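Local coordinates for protein membrane-bound lytic murein transglycosylase A (Burkholderia pseudomallei, PDB 6QK4) that probably cleaves the beta-1,4 bond between N-acetylmuramic acid and N-acetylglucosamine in peptidoglycan, leaving a 1,6-anhydro-muramoyl end, as a lytic transglycosylase of the MltA family, at residues Gly43-Leu48 and Leu71-Val76; Tyr123-Trp128 and Glu154-Asp159; Val185-Thr190 and Arg238-Arg243; Pro269-Ala274 and Leu299-Phe304. All coordinates share one frame; numbering follows the deposited sequence.

Overall arrangement
The four contacts fall into two groups, one in each lobe of an elongated chain, and they follow one another in sequence without interleaving. Contacts 2 and 3, with centres about 10 Å apart, both belong to the MltA-specific insert; strands 123-126 and 240-244 join them through a probable backbone hydrogen bond from Phe242 to Tyr126. Contacts 1 and 4 lie in the other lobe, centres about 13 Å apart, where helix 44-55 of contact 1 packs on Arg271 and Phe304 of contact 4, which lies in the 3D domain. Contacts 1 and 3 lie on opposite sides of the chain's centre, their centres about 37 Å apart. The N-terminal helical region thus packs against the 3D domain.

Contact 1: Gly43-Leu48 and Leu71-Val76; sequences GATIAL and LDDLDV
Thr45 OG1 donates to Asp73 OD1 at 2.6 Å, the short bond on which this helix-to-loop contact turns. The hydroxyl meets the OD1 lone pair that points away from OD2. With a chi1 of 41°, Thr45 sets its hydroxyl between its own backbone N and carbonyl carbon, which turns the methyl CG2 the other way, to lie 4.0 Å from Leu71 CD1. A beta-branched threonine therefore serves a polar and an apolar neighbour at once. The CG1 methylene of Ile46 rests beside the same carboxylate. A water bridges the two segments, accepting from Gly43 N and donating to Thr45 OG1 and to Asp73 O, at 2.7 Å from the last. Gly43 is the N-cap residue of helix 44-55, and its positive phi suits glycine. Asp73 OD1 also forms a salt bridge with Arg49, one turn after Thr45. Further out, Asp72 OD1 accepts from Leu74 N, an Asx turn, and from Asp75 N, which extends it to an Asx motif, each at 2.8 Å, just ahead of helix 76-86.

Contact 2: Tyr123-Trp128 and Glu154-Asp159; sequences YALYRW and ELVWVD
Tyr123 and Val158 are a hydrogen-bonded pair of two antiparallel strands, with Val158 N donating to Tyr123 O at 2.8 Å in an almost straight bond (177°) and Tyr123 N returning a longer one to Val158 O. Further along, Leu125 faces two residues at a classic beta bulge: Leu125 N gives to Val156 O, and Leu155 N gives to Leu125 O at 2.7 Å.

The aromatic contact lies on the face that carries Ala124 and Trp157. Ala124 CB sits over the six-membered ring of Trp157, 3.9 Å from its centroid, a CH-pi contact in which a small methyl lets the indole lie flat over it. The same methyl touches Glu154 CG at 3.6 Å.

On the other face the packing is aliphatic. Leu125 lies alongside Val156, its CD1 3.7 Å from Val156 CG1, and crosses Val158 at about a right angle; Ala164 and Leu167 of helix 161-170 pack against Leu125.

Polar and charged groups gather near the Glu154 end. The Glu154 chain bends at chi2 (87°) and runs beside the Tyr126 ring, and a water bridges Glu154 OE2 and Tyr126 OH, 2.6 Å from each. The guanidinium of Arg127 places one face over Leu155 CD1.

Strand 154-158 also pairs with strand 101-114, so this bulged antiparallel pair, backed by a helix, forms part of the beta structure of the MltA-specific insert.

Contact 3: Val185-Thr190 and Arg238-Arg243; sequences VGYGGT and RFVFFR
Gly186 N donates to Arg243 O at 2.8 Å and Arg243 N to Gly186 O at 2.9 Å, fastening two antiparallel strands of the MltA-specific insert that are broken further on by a beta bulge, where Gly188 and Gly189 face Phe241. The tight part lies around these glycines. Gly188 N donates to Phe241 O at 2.9 Å, and the donor stands well above that carbonyl plane; Phe241 N answers with a nearly straight bond (178°) to Gly189 O. Gly188 lies with its CA against the Phe242-Arg243 backbone, so a residue lacking a side chain suits it; Gly189 has a positive phi, a conformation glycine adopts readily. Nearer the Val185 end, Phe242 points away from the other strand, yet its CD1 meets Val185 CG2 at 3.9 Å. Leu167 of helix 161-170 touches both side chains, so this apolar side is well buried.

The outer side is looser. Tyr187 is exposed and turns away, and the long Arg243 chain reaches Tyr187 O through NH1 with only a weak bond. At the far end the extended Arg238 chain carries its guanidinium past Thr190, while its NH1 bonds to Gln193 O. The hydroxyl of Thr190, itself bonded to Asn192 N, lies over one guanidinium face, with OG1 3.3 Å from Arg238 CZ.

Contact 4: Pro269-Ala274 and Leu299-Phe304; sequences PERSIA and LNRLVF
Leu302 O accepts from Arg271 NH1 at 2.7 Å, the donor lying in the carbonyl plane on a lone pair and the oxygen close to the guanidinium plane. The bend of the Arg271 chain at chi2 (-71°) brings the group back along strand 299-304. There it lies flat on the guanidinium of Arg301, centres 3.6 Å apart. The stacked pair gathers beside Asp39, which forms a salt bridge with Arg271 and a long, weak ion pair with Arg301; its negative charge probably balances theirs. Arg271 NH2 also bonds to Ile42 O. Arginine suits both places because its flat group can stack and donate at its edge. Arg301 NE makes a weak bond to Glu270 O, and Glu270 OE1 bonds to Tyr320.

Beyond this polar end the strands meet in one parallel bridge, Ser272 with Phe304, and splay at 63°. Phe304 N donates to Arg271 O, and Ile273 N to Phe304 O, at 2.9 Å in a fairly straight bond (169°). The beta-branched Ile273 and Val303 pack beside these bonds, Ile273 CD1 meeting Val303 CG2 at 3.7 Å.

Within the 3D domain, which is probably akin to the double-psi beta-barrels, strand 272-274 is bordered by strand 298-307 and by antiparallel strand 317-324. Strand 285-291 pairs with strand 298-307, and Ala47 and Leu48 of helix 44-55 pack on Phe304.

Contact 1: Gly43-Leu48 and Leu71-Val76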
loop_
_atom_site.group_PDB
_atom_site.type_symbol
_atom_site.label_atom_id
_atom_site.label_comp_id
_atom_site.label_asym_id
_atom_site.label_seq_id
_atom_site.Cartn_x
_atom_site.Cartn_y
_atom_site.Cartn_z
ATOM N N GLY A 43 -15.509 -5.384 5.804
ATOM C CA GLY A 43 -14.874 -4.218 5.199
ATOM C C GLY A 43 -15.292 -3.930 3.766
ATOM O O GLY A 43 -15.118 -2.795 3.285
ATOM N N ALA A 44 -15.885 -4.877 3.056
ATOM C CA ALA A 44 -16.181 -4.584 1.650
ATOM C C ALA A 44 -17.222 -3.468 1.450
ATOM O O ALA A 44 -17.119 -2.679 0.486
ATOM C CB ALA A 44 -16.641 -5.874 0.938
ATOM N N THR A 45 -18.225 -3.358 2.350
ATOM C CA THR A 45 -19.200 -2.268 2.203
ATOM C C THR A 45 -18.579 -0.895 2.437
ATOM O O THR A 45 -19.106 0.107 1.919
ATOM C CB THR A 45 -20.365 -2.443 3.158
ATOM O OG1 THR A 45 -19.851 -2.883 4.420
ATOM C CG2 THR A 45 -21.332 -3.550 2.607
ATOM N N ILE A 46 -17.534 -0.813 3.264
ATOM C CA ILE A 46 -16.875 0.483 3.475
ATOM C C ILE A 46 -16.261 0.962 2.176
ATOM O O ILE A 46 -16.455 2.107 1.747
ATOM C CB ILE A 46 -15.825 0.377 4.602
ATOM C CG1 ILE A 46 -16.513 0.191 5.959
ATOM C CG2 ILE A 46 -14.951 1.618 4.684
ATOM C CD1 ILE A 46 -15.616 -0.238 7.123
ATOM N N ALA A 47 -15.511 0.080 1.517
ATOM C CA ALA A 47 -14.875 0.453 0.248
ATOM C C ALA A 47 -15.919 0.650 -0.834
ATOM O O ALA A 47 -15.740 1.496 -1.718
ATOM C CB ALA A 47 -13.849 -0.608 -0.184
ATOM N N LEU A 48 -17.029 -0.090 -0.756
ATOM C CA LEU A 48 -18.143 0.122 -1.670
ATOM C C LEU A 48 -18.755 1.528 -1.547
ATOM O O LEU A 48 -19.070 2.164 -2.555
ATOM C CB LEU A 48 -19.228 -0.958 -1.437
ATOM C CG LEU A 48 -20.550 -0.743 -2.226
ATOM C CD1 LEU A 48 -20.288 -0.992 -3.667
ATOM C CD2 LEU A 48 -21.533 -1.804 -1.767
ATOM N N LEU A 71 -26.974 -0.844 3.149
ATOM C CA LEU A 71 -26.273 -1.954 3.802
ATOM C C LEU A 71 -25.480 -1.467 4.998
ATOM O O LEU A 71 -24.790 -0.453 4.896
ATOM C CB LEU A 71 -25.283 -2.576 2.825
ATOM C CG LEU A 71 -25.913 -3.113 1.543
ATOM C CD1 LEU A 71 -24.829 -3.573 0.644
ATOM C CD2 LEU A 71 -26.919 -4.269 1.857
ATOM N N ASP A 72 -25.488 -2.217 6.114
ATOM C CA ASP A 72 -24.546 -1.880 7.170
ATOM C C ASP A 72 -23.281 -2.740 6.999
ATOM O O ASP A 72 -23.234 -3.684 6.211
ATOM C CB ASP A 72 -25.194 -2.071 8.551
ATOM C CG ASP A 72 -25.561 -3.512 8.831
ATOM O OD1 ASP A 72 -24.648 -4.335 8.915
ATOM O OD2 ASP A 72 -26.783 -3.822 8.993
ATOM N N ASP A 73 -22.245 -2.445 7.799
ATOM C CA ASP A 73 -20.970 -3.111 7.623
ATOM C C ASP A 73 -20.835 -4.379 8.428
ATOM O O ASP A 73 -19.810 -5.080 8.325
ATOM C CB ASP A 73 -19.824 -2.138 8.030
ATOM C CG ASP A 73 -19.899 -0.839 7.278
ATOM O OD1 ASP A 73 -20.047 -0.900 6.043
ATOM O OD2 ASP A 73 -19.836 0.246 7.917
ATOM N N LEU A 74 -21.857 -4.761 9.202
ATOM C CA LEU A 74 -21.751 -5.964 10.010
ATOM C C LEU A 74 -22.454 -7.164 9.381
ATOM O O LEU A 74 -21.963 -8.304 9.524
ATOM C CB LEU A 74 -22.321 -5.753 11.415
ATOM C CG LEU A 74 -21.857 -4.558 12.232
ATOM C CD1 LEU A 74 -22.552 -4.628 13.581
ATOM C CD2 LEU A 74 -20.360 -4.619 12.408
ATOM N N ASP A 75 -23.529 -6.917 8.654
ATOM C CA ASP A 75 -24.362 -8.001 8.124
ATOM C C ASP A 75 -23.736 -8.442 6.807
ATOM O O ASP A 75 -24.156 -7.983 5.743
ATOM C CB ASP A 75 -25.778 -7.495 7.923
ATOM C CG ASP A 75 -26.729 -8.574 7.417
ATOM O OD1 ASP A 75 -26.285 -9.713 7.159
ATOM O OD2 ASP A 75 -27.917 -8.254 7.302
ATOM N N VAL A 76 -22.745 -9.340 6.873
ATOM C CA VAL A 76 -22.061 -9.727 5.628
ATOM C C VAL A 76 -22.908 -10.712 4.822
ATOM O O VAL A 76 -22.739 -10.830 3.600
ATOM C CB VAL A 76 -20.666 -10.307 5.887
ATOM C CG1 VAL A 76 -19.720 -9.168 6.439
ATOM C CG2 VAL A 76 -20.740 -11.522 6.814
HETATM O O HOH W 1 -18.178 -4.605 6.287
#

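Contact 2: Tyr123-Trp128 and Glu154-Asp159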
loop_
_atom_site.group_PDB
_atom_site.type_symbol
_atom_site.label_atom_id
_atom_site.label_comp_id
_atom_site.label_asym_id
_atom_site.label_seq_id
_atom_site.Cartn_x
_atom_site.Cartn_y
_atom_site.Cartn_z
ATOM N N TYR A 123 14.059 12.720 16.239
ATOM C CA TYR A 123 14.674 12.358 14.962
ATOM C C TYR A 123 13.984 13.132 13.855
ATOM O O TYR A 123 12.806 12.908 13.614
ATOM C CB TYR A 123 14.534 10.851 14.713
ATOM C CG TYR A 123 15.046 10.069 15.886
ATOM C CD1 TYR A 123 16.390 9.819 16.017
ATOM C CD2 TYR A 123 14.185 9.605 16.875
ATOM C CE1 TYR A 123 16.873 9.102 17.090
ATOM C CE2 TYR A 123 14.678 8.913 17.991
ATOM C CZ TYR A 123 16.001 8.653 18.065
ATOM O OH TYR A 123 16.486 7.933 19.147
ATOM N N ALA A 124 14.714 14.006 13.162
ATOM C CA ALA A 124 14.073 14.945 12.240
ATOM C C ALA A 124 13.829 14.345 10.861
ATOM O O ALA A 124 14.659 13.587 10.355
ATOM C CB ALA A 124 14.944 16.188 12.050
ATOM N N LEU A 125 12.707 14.718 10.254
ATOM C CA LEU A 125 12.557 14.712 8.802
ATOM C C LEU A 125 12.948 16.100 8.279
ATOM O O LEU A 125 12.642 17.115 8.904
ATOM C CB LEU A 125 11.114 14.368 8.396
ATOM C CG LEU A 125 10.505 13.129 9.064
ATOM C CD1 LEU A 125 9.048 12.872 8.530
ATOM C CD2 LEU A 125 11.410 11.929 8.841
ATOM N N TYR A 126 13.589 16.152 7.109
ATOM C CA TYR A 126 14.120 17.416 6.583
ATOM C C TYR A 126 13.493 17.836 5.266
ATOM O O TYR A 126 13.240 16.990 4.395
ATOM C CB TYR A 126 15.618 17.298 6.358
ATOM C CG TYR A 126 16.373 17.057 7.604
ATOM C CD1 TYR A 126 16.860 18.136 8.366
ATOM C CD2 TYR A 126 16.652 15.770 8.026
ATOM C CE1 TYR A 126 17.581 17.919 9.511
ATOM C CE2 TYR A 126 17.365 15.566 9.189
ATOM C CZ TYR A 126 17.812 16.644 9.917
ATOM O OH TYR A 126 18.509 16.393 11.080
ATOM N N ARG A 127 13.211 19.141 5.125
ATOM C CA ARG A 127 12.906 19.707 3.816
ATOM C C ARG A 127 14.176 19.809 2.977
ATOM O O ARG A 127 15.303 19.675 3.478
ATOM C CB ARG A 127 12.321 21.112 3.922
ATOM C CG ARG A 127 11.146 21.243 4.821
ATOM C CD ARG A 127 10.698 22.712 4.920
ATOM N NE ARG A 127 10.629 23.147 6.315
ATOM C CZ ARG A 127 9.494 23.371 6.983
ATOM N NH1 ARG A 127 8.309 23.218 6.389
ATOM N NH2 ARG A 127 9.544 23.753 8.253
ATOM N N TRP A 128 13.993 20.082 1.687
ATOM C CA TRP A 128 15.155 20.383 0.862
ATOM C C TRP A 128 15.896 21.584 1.473
ATOM O O TRP A 128 15.260 22.578 1.845
ATOM C CB TRP A 128 14.729 20.659 -0.584
ATOM C CG TRP A 128 15.895 20.905 -1.500
ATOM C CD1 TRP A 128 16.442 22.120 -1.809
ATOM C CD2 TRP A 128 16.668 19.924 -2.208
ATOM N NE1 TRP A 128 17.496 21.957 -2.669
ATOM C CE2 TRP A 128 17.663 20.622 -2.928
ATOM C CE3 TRP A 128 16.615 18.531 -2.307
ATOM C CZ2 TRP A 128 18.589 19.979 -3.745
ATOM C CZ3 TRP A 128 17.536 17.886 -3.117
ATOM C CH2 TRP A 128 18.525 18.615 -3.822
ATOM N N GLU A 154 14.605 21.380 9.405
ATOM C CA GLU A 154 13.765 20.308 9.925
ATOM C C GLU A 154 12.299 20.605 9.606
ATOM O O GLU A 154 11.839 21.748 9.718
ATOM C CB GLU A 154 13.999 20.160 11.438
ATOM C CG GLU A 154 15.426 19.792 11.848
ATOM C CD GLU A 154 16.326 21.014 12.012
ATOM O OE1 GLU A 154 15.817 22.127 11.787
ATOM O OE2 GLU A 154 17.528 20.845 12.330
ATOM N N LEU A 155 11.563 19.585 9.153
ATOM C CA LEU A 155 10.151 19.722 8.843
ATOM C C LEU A 155 9.287 19.318 10.045
ATOM O O LEU A 155 8.305 20.017 10.354
ATOM C CB LEU A 155 9.827 18.883 7.595
ATOM C CG LEU A 155 8.390 18.793 7.117
ATOM C CD1 LEU A 155 7.837 20.208 6.812
ATOM C CD2 LEU A 155 8.216 17.822 5.903
ATOM N N VAL A 156 9.701 18.285 10.761
ATOM C CA VAL A 156 8.958 17.729 11.885
ATOM C C VAL A 156 9.879 16.720 12.568
ATOM O O VAL A 156 10.877 16.263 11.973
ATOM C CB VAL A 156 7.645 17.083 11.360
ATOM C CG1 VAL A 156 7.953 15.871 10.463
ATOM C CG2 VAL A 156 6.733 16.676 12.478
ATOM N N TRP A 157 9.562 16.364 13.815
ATOM C CA TRP A 157 10.390 15.455 14.600
ATOM C C TRP A 157 9.626 14.173 14.942
ATOM O O TRP A 157 8.544 14.243 15.515
ATOM C CB TRP A 157 10.866 16.140 15.889
ATOM C CG TRP A 157 11.649 17.381 15.615
ATOM C CD1 TRP A 157 11.153 18.642 15.324
ATOM C CD2 TRP A 157 13.056 17.481 15.575
ATOM N NE1 TRP A 157 12.198 19.518 15.120
ATOM C CE2 TRP A 157 13.378 18.828 15.273
ATOM C CE3 TRP A 157 14.097 16.559 15.772
ATOM C CZ2 TRP A 157 14.693 19.265 15.159
ATOM C CZ3 TRP A 157 15.401 16.999 15.668
ATOM C CH2 TRP A 157 15.691 18.341 15.365
ATOM N N VAL A 158 10.208 13.003 14.632
ATOM C CA VAL A 158 9.474 11.770 14.874
ATOM C C VAL A 158 10.150 10.915 15.958
ATOM O O VAL A 158 11.202 11.258 16.513
ATOM C CB VAL A 158 9.252 10.984 13.544
ATOM C CG1 VAL A 158 8.518 11.831 12.529
ATOM C CG2 VAL A 158 10.626 10.488 12.919
ATOM N N ASP A 159 9.495 9.783 16.232
ATOM C CA ASP A 159 9.588 8.858 17.354
ATOM C C ASP A 159 10.748 7.893 17.249
ATOM O O ASP A 159 11.225 7.369 18.267
ATOM C CB ASP A 159 8.315 7.982 17.316
ATOM C CG ASP A 159 7.656 7.927 18.589
ATOM O OD1 ASP A 159 8.181 8.592 19.503
ATOM O OD2 ASP A 159 6.658 7.217 18.698
HETATM O O HOH W 2 18.917 18.616 12.331
#

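Contact 3: Val185-Thr190 and Arg238-Arg243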
loop_
_atom_site.group_PDB
_atom_site.type_symbol
_atom_site.label_atom_id
_atom_site.label_comp_id
_atom_site.label_asym_id
_atom_site.label_seq_id
_atom_site.Cartn_x
_atom_site.Cartn_y
_atom_site.Cartn_z
ATOM N N VAL A 185 3.263 14.065 4.429
ATOM C CA VAL A 185 4.527 14.452 3.818
ATOM C C VAL A 185 4.648 13.710 2.504
ATOM O O VAL A 185 4.171 12.578 2.384
ATOM C CB VAL A 185 5.721 14.143 4.728
ATOM C CG1 VAL A 185 5.623 14.905 6.045
ATOM C CG2 VAL A 185 5.888 12.634 4.960
ATOM N N GLY A 186 5.255 14.369 1.512
ATOM C CA GLY A 186 5.524 13.774 0.220
ATOM C C GLY A 186 6.944 14.053 -0.239
ATOM O O GLY A 186 7.752 14.601 0.524
ATOM N N TYR A 187 7.254 13.685 -1.476
ATOM C CA TYR A 187 8.635 13.590 -1.929
ATOM C C TYR A 187 9.196 14.984 -2.164
ATOM O O TYR A 187 8.554 15.818 -2.797
ATOM C CB TYR A 187 8.711 12.738 -3.197
ATOM C CG TYR A 187 10.083 12.657 -3.854
ATOM C CD1 TYR A 187 11.015 11.661 -3.489
ATOM C CD2 TYR A 187 10.456 13.577 -4.845
ATOM C CE1 TYR A 187 12.269 11.586 -4.104
ATOM C CE2 TYR A 187 11.720 13.511 -5.464
ATOM C CZ TYR A 187 12.609 12.520 -5.086
ATOM O OH TYR A 187 13.838 12.458 -5.702
ATOM N N GLY A 188 10.378 15.237 -1.614
ATOM C CA GLY A 188 10.967 16.553 -1.601
ATOM C C GLY A 188 12.362 16.560 -2.179
ATOM O O GLY A 188 13.053 17.574 -2.068
ATOM N N GLY A 189 12.800 15.467 -2.793
ATOM C CA GLY A 189 14.108 15.431 -3.423
ATOM C C GLY A 189 15.050 14.455 -2.734
ATOM O O GLY A 189 14.726 13.842 -1.716
ATOM N N THR A 190 16.235 14.319 -3.341
ATOM C CA THR A 190 17.201 13.288 -2.989
ATOM C C THR A 190 18.614 13.861 -3.096
ATOM O O THR A 190 18.833 14.910 -3.700
ATOM C CB THR A 190 17.042 12.056 -3.898
ATOM O OG1 THR A 190 18.118 11.152 -3.681
ATOM C CG2 THR A 190 17.032 12.465 -5.382
ATOM N N ARG A 238 22.093 6.993 0.316
ATOM C CA ARG A 238 20.963 7.776 -0.156
ATOM C C ARG A 238 20.254 8.479 1.001
ATOM O O ARG A 238 20.152 7.935 2.111
ATOM C CB ARG A 238 19.988 6.874 -0.912
ATOM C CG ARG A 238 18.964 7.644 -1.686
ATOM C CD ARG A 238 18.134 6.680 -2.485
ATOM N NE ARG A 238 17.228 7.353 -3.408
ATOM C CZ ARG A 238 17.603 8.013 -4.509
ATOM N NH1 ARG A 238 18.895 8.127 -4.838
ATOM N NH2 ARG A 238 16.682 8.581 -5.281
ATOM N N PHE A 239 19.787 9.698 0.730
ATOM C CA PHE A 239 19.069 10.562 1.675
ATOM C C PHE A 239 17.897 11.249 0.977
ATOM O O PHE A 239 18.089 11.973 -0.006
ATOM C CB PHE A 239 19.989 11.634 2.300
ATOM C CG PHE A 239 19.448 12.186 3.579
ATOM C CD1 PHE A 239 19.683 11.512 4.784
ATOM C CD2 PHE A 239 18.637 13.308 3.577
ATOM C CE1 PHE A 239 19.151 12.015 5.978
ATOM C CE2 PHE A 239 18.076 13.806 4.752
ATOM C CZ PHE A 239 18.324 13.140 5.953
ATOM N N VAL A 240 16.691 11.111 1.536
ATOM C CA VAL A 240 15.483 11.623 0.908
ATOM C C VAL A 240 14.921 12.759 1.743
ATOM O O VAL A 240 14.871 12.672 2.973
ATOM C CB VAL A 240 14.465 10.479 0.745
ATOM C CG1 VAL A 240 13.087 10.989 0.277
ATOM C CG2 VAL A 240 15.050 9.386 -0.160
ATOM N N PHE A 241 14.501 13.830 1.066
ATOM C CA PHE A 241 13.907 15.008 1.664
ATOM C C PHE A 241 12.406 14.986 1.441
ATOM O O PHE A 241 11.896 14.223 0.624
ATOM C CB PHE A 241 14.485 16.273 1.056
ATOM C CG PHE A 241 15.971 16.366 1.211
ATOM C CD1 PHE A 241 16.505 16.838 2.393
ATOM C CD2 PHE A 241 16.810 15.923 0.201
ATOM C CE1 PHE A 241 17.900 16.928 2.561
ATOM C CE2 PHE A 241 18.182 15.998 0.346
ATOM C CZ PHE A 241 18.730 16.505 1.529
ATOM N N PHE A 242 11.714 15.841 2.173
ATOM C CA PHE A 242 10.254 15.823 2.194
ATOM C C PHE A 242 9.684 17.224 2.026
ATOM O O PHE A 242 10.330 18.234 2.323
ATOM C CB PHE A 242 9.729 15.240 3.514
ATOM C CG PHE A 242 10.111 13.815 3.707
ATOM C CD1 PHE A 242 9.352 12.808 3.104
ATOM C CD2 PHE A 242 11.225 13.465 4.448
ATOM C CE1 PHE A 242 9.726 11.443 3.261
ATOM C CE2 PHE A 242 11.610 12.115 4.622
ATOM C CZ PHE A 242 10.867 11.114 4.031
ATOM N N ARG A 243 8.437 17.261 1.567
ATOM C CA ARG A 243 7.627 18.461 1.551
ATOM C C ARG A 243 6.326 18.153 2.284
ATOM O O ARG A 243 5.833 17.021 2.235
ATOM C CB ARG A 243 7.386 18.927 0.096
ATOM C CG ARG A 243 6.078 18.495 -0.544
ATOM C CD ARG A 243 6.020 18.922 -2.025
ATOM N NE ARG A 243 4.798 18.489 -2.715
ATOM C CZ ARG A 243 4.746 17.496 -3.600
ATOM N NH1 ARG A 243 5.845 16.813 -3.896
ATOM N NH2 ARG A 243 3.595 17.176 -4.182
#

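Contact 4: Pro269-Ala274 and Leu299-Phe304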
loop_
_atom_site.group_PDB
_atom_site.type_symbol
_atom_site.label_atom_id
_atom_site.label_comp_id
_atom_site.label_asym_id
_atom_site.label_seq_id
_atom_site.Cartn_x
_atom_site.Cartn_y
_atom_site.Cartn_z
ATOM N N PRO A 269 -8.061 -0.301 3.852
ATOM C CA PRO A 269 -7.090 -1.399 4.001
ATOM C C PRO A 269 -7.679 -2.740 3.588
ATOM O O PRO A 269 -8.770 -3.100 4.009
ATOM C CB PRO A 269 -6.757 -1.383 5.500
ATOM C CG PRO A 269 -6.897 0.146 5.899
ATOM C CD PRO A 269 -8.168 0.554 5.052
ATOM N N GLU A 270 -6.914 -3.506 2.817
ATOM C CA GLU A 270 -7.313 -4.825 2.281
ATOM C C GLU A 270 -8.611 -4.833 1.493
ATOM O O GLU A 270 -9.183 -5.922 1.253
ATOM C CB GLU A 270 -7.358 -5.863 3.399
ATOM C CG GLU A 270 -5.979 -5.974 4.061
ATOM C CD GLU A 270 -5.783 -7.374 4.732
ATOM O OE1 GLU A 270 -5.878 -8.444 4.045
ATOM O OE2 GLU A 270 -5.537 -7.355 5.962
ATOM N N ARG A 271 -9.067 -3.665 0.990
ATOM C CA ARG A 271 -10.242 -3.651 0.140
ATOM C C ARG A 271 -10.049 -2.739 -1.053
ATOM O O ARG A 271 -11.024 -2.512 -1.783
ATOM C CB ARG A 271 -11.508 -3.187 0.887
ATOM C CG ARG A 271 -11.985 -4.167 2.010
ATOM C CD ARG A 271 -12.552 -5.440 1.344
ATOM N NE ARG A 271 -12.824 -6.415 2.400
ATOM C CZ ARG A 271 -13.174 -7.673 2.143
ATOM N NH1 ARG A 271 -13.312 -8.028 0.865
ATOM N NH2 ARG A 271 -13.335 -8.577 3.175
ATOM N N SER A 272 -8.854 -2.144 -1.226
ATOM C CA SER A 272 -8.559 -1.274 -2.353
ATOM C C SER A 272 -7.340 -1.805 -3.052
ATOM O O SER A 272 -6.397 -2.260 -2.386
ATOM C CB SER A 272 -8.230 0.168 -1.899
ATOM O OG SER A 272 -9.349 0.827 -1.344
ATOM N N ILE A 273 -7.347 -1.795 -4.381
ATOM C CA ILE A 273 -6.150 -2.132 -5.142
ATOM C C ILE A 273 -5.817 -0.995 -6.117
ATOM O O ILE A 273 -6.684 -0.244 -6.581
ATOM C CB ILE A 273 -6.284 -3.440 -5.934
ATOM C CG1 ILE A 273 -7.549 -3.437 -6.833
ATOM C CG2 ILE A 273 -6.128 -4.678 -4.949
ATOM C CD1 ILE A 273 -7.521 -4.655 -7.827
ATOM N N ALA A 274 -4.510 -0.838 -6.368
ATOM C CA ALA A 274 -4.046 -0.076 -7.506
ATOM C C ALA A 274 -3.940 -0.984 -8.735
ATOM O O ALA A 274 -3.514 -2.157 -8.631
ATOM C CB ALA A 274 -2.676 0.548 -7.184
ATOM N N LEU A 299 -5.571 -16.205 -0.086
ATOM C CA LEU A 299 -6.111 -14.869 0.188
ATOM C C LEU A 299 -7.126 -14.593 -0.921
ATOM O O LEU A 299 -6.751 -14.417 -2.085
ATOM C CB LEU A 299 -4.990 -13.820 0.212
ATOM C CG LEU A 299 -5.490 -12.368 0.419
ATOM C CD1 LEU A 299 -6.237 -12.268 1.712
ATOM C CD2 LEU A 299 -4.155 -11.585 0.540
ATOM N N ASN A 300 -8.411 -14.699 -0.584
ATOM C CA ASN A 300 -9.492 -14.483 -1.535
ATOM C C ASN A 300 -10.275 -13.255 -1.103
ATOM O O ASN A 300 -10.836 -13.239 -0.004
ATOM C CB ASN A 300 -10.421 -15.708 -1.550
ATOM C CG ASN A 300 -9.779 -16.895 -2.281
ATOM O OD1 ASN A 300 -9.793 -16.957 -3.510
ATOM N ND2 ASN A 300 -9.256 -17.848 -1.520
ATOM N N ARG A 301 -10.276 -12.190 -1.923
ATOM C CA ARG A 301 -10.699 -10.899 -1.355
ATOM C C ARG A 301 -11.434 -10.102 -2.430
ATOM O O ARG A 301 -10.886 -9.933 -3.534
ATOM C CB ARG A 301 -9.491 -10.006 -0.922
ATOM C CG ARG A 301 -9.104 -9.885 0.570
ATOM C CD ARG A 301 -10.065 -9.079 1.265
ATOM N NE ARG A 301 -9.793 -8.609 2.615
ATOM C CZ ARG A 301 -10.283 -9.145 3.726
ATOM N NH1 ARG A 301 -10.918 -10.321 3.695
ATOM N NH2 ARG A 301 -10.082 -8.534 4.883
ATOM N N LEU A 302 -12.637 -9.611 -2.121
ATOM C CA LEU A 302 -13.308 -8.627 -2.969
ATOM C C LEU A 302 -12.700 -7.270 -2.667
ATOM O O LEU A 302 -12.710 -6.820 -1.520
ATOM C CB LEU A 302 -14.811 -8.603 -2.699
ATOM C CG LEU A 302 -15.594 -7.577 -3.561
ATOM C CD1 LEU A 302 -15.532 -7.840 -5.076
ATOM C CD2 LEU A 302 -17.023 -7.559 -3.072
ATOM N N VAL A 303 -12.139 -6.644 -3.699
ATOM C CA VAL A 303 -11.474 -5.354 -3.581
ATOM C C VAL A 303 -12.048 -4.422 -4.656
ATOM O O VAL A 303 -12.839 -4.813 -5.548
ATOM C CB VAL A 303 -9.946 -5.493 -3.739
ATOM C CG1 VAL A 303 -9.389 -6.504 -2.662
ATOM C CG2 VAL A 303 -9.586 -6.071 -5.126
ATOM N N PHE A 304 -11.623 -3.147 -4.584
ATOM C CA PHE A 304 -12.110 -2.155 -5.560
ATOM C C PHE A 304 -10.922 -1.451 -6.180
ATOM O O PHE A 304 -9.983 -1.098 -5.471
ATOM C CB PHE A 304 -13.025 -1.125 -4.885
ATOM C CG PHE A 304 -14.342 -1.713 -4.441
ATOM C CD1 PHE A 304 -14.412 -2.375 -3.245
ATOM C CD2 PHE A 304 -15.502 -1.516 -5.218
ATOM C CE1 PHE A 304 -15.653 -2.929 -2.839
ATOM C CE2 PHE A 304 -16.743 -2.061 -4.839
ATOM C CZ PHE A 304 -16.774 -2.795 -3.630
#